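Local coordinates for (5-formylfuran-3-yl)methyl phosphate transaminase (Methanococcus jannaschii, PDB 2Z61), which transfers the amino group of alanine to a furancarboxaldehyde phosphate, with pyridoxal 5'-phosphate as cofactor, to make the furan precursor of methanofuran, at residues 101-106 and 131-136; 116-119 and 125-128. One frame throughout, in Å; residues are numbered along the deposited sequence.

Contact 1 (101-106 and 131-136); sequences GLFFAL and RFLGAK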
loop_
_atom_site.group_PDB
_atom_site.type_symbol
_atom_site.label_atom_id
_atom_site.label_comp_id
_atom_site.label_asym_id
_atom_site.label_seq_id
_atom_site.Cartn_x
_atom_site.Cartn_y
_atom_site.Cartn_z
ATOM N N GLY A 101 1.617 -7.075 2.373
ATOM C CA GLY A 101 1.091 -8.396 2.670
ATOM C C GLY A 101 1.483 -8.829 4.071
ATOM O O GLY A 101 0.636 -9.222 4.876
ATOM N N LEU A 102 2.777 -8.753 4.364
ATOM C CA LEU A 102 3.282 -9.120 5.677
ATOM C C LEU A 102 2.577 -8.295 6.760
ATOM O O LEU A 102 2.084 -8.842 7.745
ATOM C CB LEU A 102 4.792 -8.882 5.743
ATOM C CG LEU A 102 5.477 -9.213 7.076
ATOM C CD1 LEU A 102 5.511 -10.719 7.292
ATOM C CD2 LEU A 102 6.884 -8.649 7.070
ATOM N N PHE A 103 2.523 -6.981 6.571
ATOM C CA PHE A 103 1.873 -6.132 7.563
ATOM C C PHE A 103 0.437 -6.572 7.846
ATOM O O PHE A 103 0.020 -6.650 8.996
ATOM C CB PHE A 103 1.873 -4.672 7.121
ATOM C CG PHE A 103 1.276 -3.752 8.141
ATOM C CD1 PHE A 103 2.004 -3.384 9.269
ATOM C CD2 PHE A 103 -0.033 -3.304 8.012
ATOM C CE1 PHE A 103 1.431 -2.587 10.252
ATOM C CE2 PHE A 103 -0.611 -2.505 8.994
ATOM C CZ PHE A 103 0.122 -2.149 10.111
ATOM N N PHE A 104 -0.320 -6.848 6.786
ATOM C CA PHE A 104 -1.700 -7.287 6.930
ATOM C C PHE A 104 -1.784 -8.629 7.661
ATOM O O PHE A 104 -2.708 -8.860 8.444
ATOM C CB PHE A 104 -2.360 -7.412 5.553
ATOM C CG PHE A 104 -2.631 -6.095 4.872
ATOM C CD1 PHE A 104 -3.048 -6.062 3.541
ATOM C CD2 PHE A 104 -2.500 -4.893 5.561
ATOM C CE1 PHE A 104 -3.335 -4.848 2.904
ATOM C CE2 PHE A 104 -2.783 -3.677 4.934
ATOM C CZ PHE A 104 -3.202 -3.656 3.602
ATOM N N ALA A 105 -0.818 -9.512 7.395
ATOM C CA ALA A 105 -0.784 -10.830 8.035
ATOM C C ALA A 105 -0.642 -10.682 9.546
ATOM O O ALA A 105 -1.433 -11.245 10.307
ATOM C CB ALA A 105 0.376 -11.660 7.474
ATOM N N LEU A 106 0.368 -9.922 9.969
ATOM C CA LEU A 106 0.606 -9.679 11.392
ATOM C C LEU A 106 -0.611 -9.017 12.051
ATOM O O LEU A 106 -1.012 -9.400 13.155
ATOM C CB LEU A 106 1.852 -8.798 11.580
ATOM C CG LEU A 106 3.227 -9.458 11.385
ATOM C CD1 LEU A 106 4.317 -8.396 11.318
ATOM C CD2 LEU A 106 3.509 -10.436 12.529
ATOM N N ARG A 131 6.398 -4.113 16.791
ATOM C CA ARG A 131 6.196 -3.099 17.824
ATOM C C ARG A 131 4.970 -2.254 17.493
ATOM O O ARG A 131 4.093 -2.048 18.339
ATOM C CB ARG A 131 7.418 -2.186 17.934
ATOM C CG ARG A 131 8.622 -2.834 18.577
ATOM C CD ARG A 131 9.816 -1.893 18.571
ATOM N NE ARG A 131 10.965 -2.476 19.256
ATOM C CZ ARG A 131 10.901 -3.086 20.435
ATOM N NH1 ARG A 131 9.737 -3.193 21.066
ATOM N NH2 ARG A 131 11.998 -3.587 20.986
ATOM N N PHE A 132 4.910 -1.767 16.256
ATOM C CA PHE A 132 3.797 -0.936 15.812
ATOM C C PHE A 132 2.449 -1.504 16.248
ATOM O O PHE A 132 1.542 -0.751 16.608
ATOM C CB PHE A 132 3.814 -0.793 14.287
ATOM C CG PHE A 132 2.743 0.122 13.748
ATOM C CD1 PHE A 132 2.993 1.480 13.570
ATOM C CD2 PHE A 132 1.486 -0.375 13.410
ATOM C CE1 PHE A 132 2.009 2.339 13.055
ATOM C CE2 PHE A 132 0.490 0.471 12.895
ATOM C CZ PHE A 132 0.756 1.832 12.716
ATOM N N LEU A 133 2.322 -2.829 16.209
ATOM C CA LEU A 133 1.076 -3.491 16.594
ATOM C C LEU A 133 0.990 -3.814 18.088
ATOM O O LEU A 133 0.120 -4.574 18.513
ATOM C CB LEU A 133 0.889 -4.769 15.771
ATOM C CG LEU A 133 0.702 -4.568 14.263
ATOM C CD1 LEU A 133 0.754 -5.913 13.544
ATOM C CD2 LEU A 133 -0.631 -3.882 14.002
ATOM N N GLY A 134 1.895 -3.240 18.874
ATOM C CA GLY A 134 1.878 -3.470 20.310
ATOM C C GLY A 134 2.402 -4.808 20.809
ATOM O O GLY A 134 2.230 -5.146 21.984
ATOM N N ALA A 135 3.044 -5.575 19.932
ATOM C CA ALA A 135 3.587 -6.869 20.318
ATOM C C ALA A 135 5.082 -6.730 20.589
ATOM O O ALA A 135 5.675 -5.696 20.287
ATOM C CB ALA A 135 3.341 -7.893 19.211
ATOM N N LYS A 136 5.692 -7.767 21.154
ATOM C CA LYS A 136 7.121 -7.717 21.453
ATOM C C LYS A 136 7.964 -8.641 20.576
ATOM O O LYS A 136 7.765 -9.849 20.562
ATOM C CB LYS A 136 7.372 -8.070 22.921
ATOM C CG LYS A 136 8.851 -8.104 23.273
ATOM C CD LYS A 136 9.111 -8.494 24.720
ATOM C CE LYS A 136 10.607 -8.447 25.023
ATOM N NZ LYS A 136 10.936 -8.911 26.401
#
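Helix 98-109 meets the C-terminal end of helix 125-132 and the residue that follows it, in the large, cofactor-binding domain at the dimer boundary. Phe103 and Leu106 come from helix 98-109; Phe132 ends helix 125-132 and Leu133 is the first residue after it. All four are buried and the contact is wholly apolar. Phe103 supplies the outer edge of its ring. CG lies anti to the backbone N (chi1 -177°), which carries CE1 and CZ across to Phe132. CZ lies 3.8 Å from CE2 of Phe132, and CE1 lies 3.9 Å from CD2 of the same ring. Phe132 CD2 and CE2 therefore sit at the edge of the Phe103 ring, near its plane. The two planes are turned 67° against each other and the centroids are 5.8 Å apart, so this is an oblique pair. Phe103 CZ also has Leu133 CD2 at 4.3 Å. The other branch of Leu133 goes to Leu106, where CD1 packs on CB at 3.7 Å. The forked leucine thus bridges two residues one helical turn apart. With an alanine in place of Phe103, the CD2-CE2 side of Phe132 would probably lose the ring edge it packs on, and a gap would open beside Leu133 CD2. The second subunit lies close by: its Leu251 packs on Phe103 and its Phe132 on Leu133. Arg5 NH1 of that subunit is hydrogen-bonded to Leu133 O, and Arg5 NE of the same chain to Phe132 O. Gly134, with positive phi, is the C-prime residue, and its N bonds to Arg131 O at 2.6 Å. Ala135 N reaches back to Ile130 O. This is a Schellman motif, and it turns the chain from the helix into strand 136-140 of the central sheet.

Contact 2 (116-119 and 125-128); sequences VLIQ and CYKN
This is a buried helix-on-sheet contact inside a beta-alpha-beta unit. Ile118 of strand 115-119 meets Tyr126 and Lys127 near the start of helix 125-132, and the unit closes with strand 136-140. The two strands are parallel neighbours in the central mixed sheet, joined by backbone hydrogen bonds such as that of Ile118 with Val138. Only five residues separate the two segments, and none of them is helix or strand. The nearest CA atoms, those of Ile118 and Tyr126, are 7.6 Å apart. The interface is small, with 105 Å² of surface buried between the two segments, both sides summed. No hydrogen bond crosses it. Ile118 carries the strand side of the contact and uses both of its branches. CG1 sits between the backbone N and the carbonyl carbon (chi1 47°), and this leaves CG2 beside the backbone N. CG2 packs on Tyr126 CB at 4.1 Å and lies oblique to the Tyr126 ring. The two side chains run past each other in opposite directions. The tyrosine ring goes on toward strand 155-161, where it touches Ile159 and Asn161, and its hydroxyl is hydrogen-bonded to Asp189. In aminotransferases of this family, the aspartate at the position of Asp189 faces the pyridine nitrogen of the cofactor. Tyr126 is thus probably a second-shell residue that helps to position it. Lys127 takes part only near its base. Its chain leads away from the strand, and NZ bonds to Pro124 O. The second branch of Ile118 completes the contact more loosely, with CD1 4.4 Å from Lys127 CB.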
loop_
_atom_site.group_PDB
_atom_site.type_symbol
_atom_site.label_atom_id
_atom_site.label_comp_id
_atom_site.label_asym_id
_atom_site.label_seq_id
_atom_site.Cartn_x
_atom_site.Cartn_y
_atom_site.Cartn_z
ATOM N N VAL A 116 6.486 -12.181 19.244
ATOM C CA VAL A 116 6.680 -12.763 17.924
ATOM C C VAL A 116 8.152 -13.119 17.821
ATOM O O VAL A 116 9.007 -12.293 18.124
ATOM C CB VAL A 116 6.306 -11.757 16.803
ATOM C CG1 VAL A 116 6.595 -12.355 15.437
ATOM C CG2 VAL A 116 4.835 -11.381 16.915
ATOM N N LEU A 117 8.446 -14.356 17.421
ATOM C CA LEU A 117 9.822 -14.821 17.291
ATOM C C LEU A 117 10.375 -14.492 15.912
ATOM O O LEU A 117 9.760 -14.805 14.899
ATOM C CB LEU A 117 9.895 -16.342 17.498
ATOM C CG LEU A 117 9.436 -16.937 18.836
ATOM C CD1 LEU A 117 9.184 -18.428 18.673
ATOM C CD2 LEU A 117 10.486 -16.677 19.911
ATOM N N ILE A 118 11.542 -13.863 15.875
ATOM C CA ILE A 118 12.187 -13.527 14.613
ATOM C C ILE A 118 13.647 -13.937 14.725
ATOM O O ILE A 118 14.217 -13.921 15.814
ATOM C CB ILE A 118 12.099 -12.012 14.314
ATOM C CG1 ILE A 118 12.490 -11.210 15.560
ATOM C CG2 ILE A 118 10.693 -11.659 13.854
ATOM C CD1 ILE A 118 12.368 -9.699 15.396
ATOM N N GLN A 119 14.252 -14.314 13.607
ATOM C CA GLN A 119 15.649 -14.731 13.630
ATOM C C GLN A 119 16.623 -13.563 13.844
ATOM O O GLN A 119 16.340 -12.424 13.456
ATOM C CB GLN A 119 15.990 -15.458 12.327
ATOM C CG GLN A 119 17.436 -15.920 12.205
ATOM C CD GLN A 119 17.622 -16.883 11.048
ATOM O OE1 GLN A 119 16.915 -16.801 10.043
ATOM N NE2 GLN A 119 18.585 -17.790 11.175
ATOM N N CYS A 125 12.712 -4.638 8.913
ATOM C CA CYS A 125 11.330 -4.181 9.018
ATOM C C CYS A 125 10.448 -5.036 9.923
ATOM O O CYS A 125 9.441 -4.550 10.444
ATOM C CB CYS A 125 10.693 -4.085 7.628
ATOM S SG CYS A 125 11.584 -2.986 6.486
ATOM N N TYR A 126 10.818 -6.300 10.118
ATOM C CA TYR A 126 10.030 -7.191 10.972
ATOM C C TYR A 126 9.780 -6.576 12.353
ATOM O O TYR A 126 8.631 -6.415 12.766
ATOM C CB TYR A 126 10.733 -8.553 11.138
ATOM C CG TYR A 126 10.807 -9.415 9.884
ATOM C CD1 TYR A 126 11.697 -10.491 9.815
ATOM C CD2 TYR A 126 9.994 -9.167 8.773
ATOM C CE1 TYR A 126 11.779 -11.295 8.679
ATOM C CE2 TYR A 126 10.070 -9.968 7.624
ATOM C CZ TYR A 126 10.966 -11.028 7.586
ATOM O OH TYR A 126 11.059 -11.822 6.461
ATOM N N LYS A 127 10.850 -6.242 13.070
ATOM C CA LYS A 127 10.697 -5.662 14.405
ATOM C C LYS A 127 9.817 -4.404 14.423
ATOM O O LYS A 127 9.059 -4.192 15.363
ATOM C CB LYS A 127 12.067 -5.352 15.027
ATOM C CG LYS A 127 12.816 -4.187 14.404
ATOM C CD LYS A 127 14.155 -3.966 15.100
ATOM C CE LYS A 127 14.951 -2.826 14.473
ATOM N NZ LYS A 127 15.411 -3.132 13.092
ATOM N N ASN A 128 9.900 -3.577 13.389
ATOM C CA ASN A 128 9.073 -2.375 13.371
ATOM C C ASN A 128 7.585 -2.687 13.233
ATOM O O ASN A 128 6.748 -2.072 13.904
ATOM C CB ASN A 128 9.538 -1.419 12.269
ATOM C CG ASN A 128 10.826 -0.702 12.642
ATOM O OD1 ASN A 128 11.028 -0.356 13.809
ATOM N ND2 ASN A 128 11.693 -0.464 11.660
#

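Contacts 1 and 2 share helix 125-132. Contact 2 holds its start to strand 115-119, and contact 1 holds its end to helix 98-109. Their centres are about 9 Å apart, and contact 2 is nested in the stretch of chain closed by contact 1. They also touch directly. Leu102 CD2 packs 3.5 Å from Tyr126 CE2, and Lys136 O lies 3.0 Å from Val116 N, a probable hydrogen bond between neighbouring strands. Both reach the second subunit. Contact 2 leads toward Asp189, probably on the cofactor side, where pyridoxal phosphate is bound to Lys222.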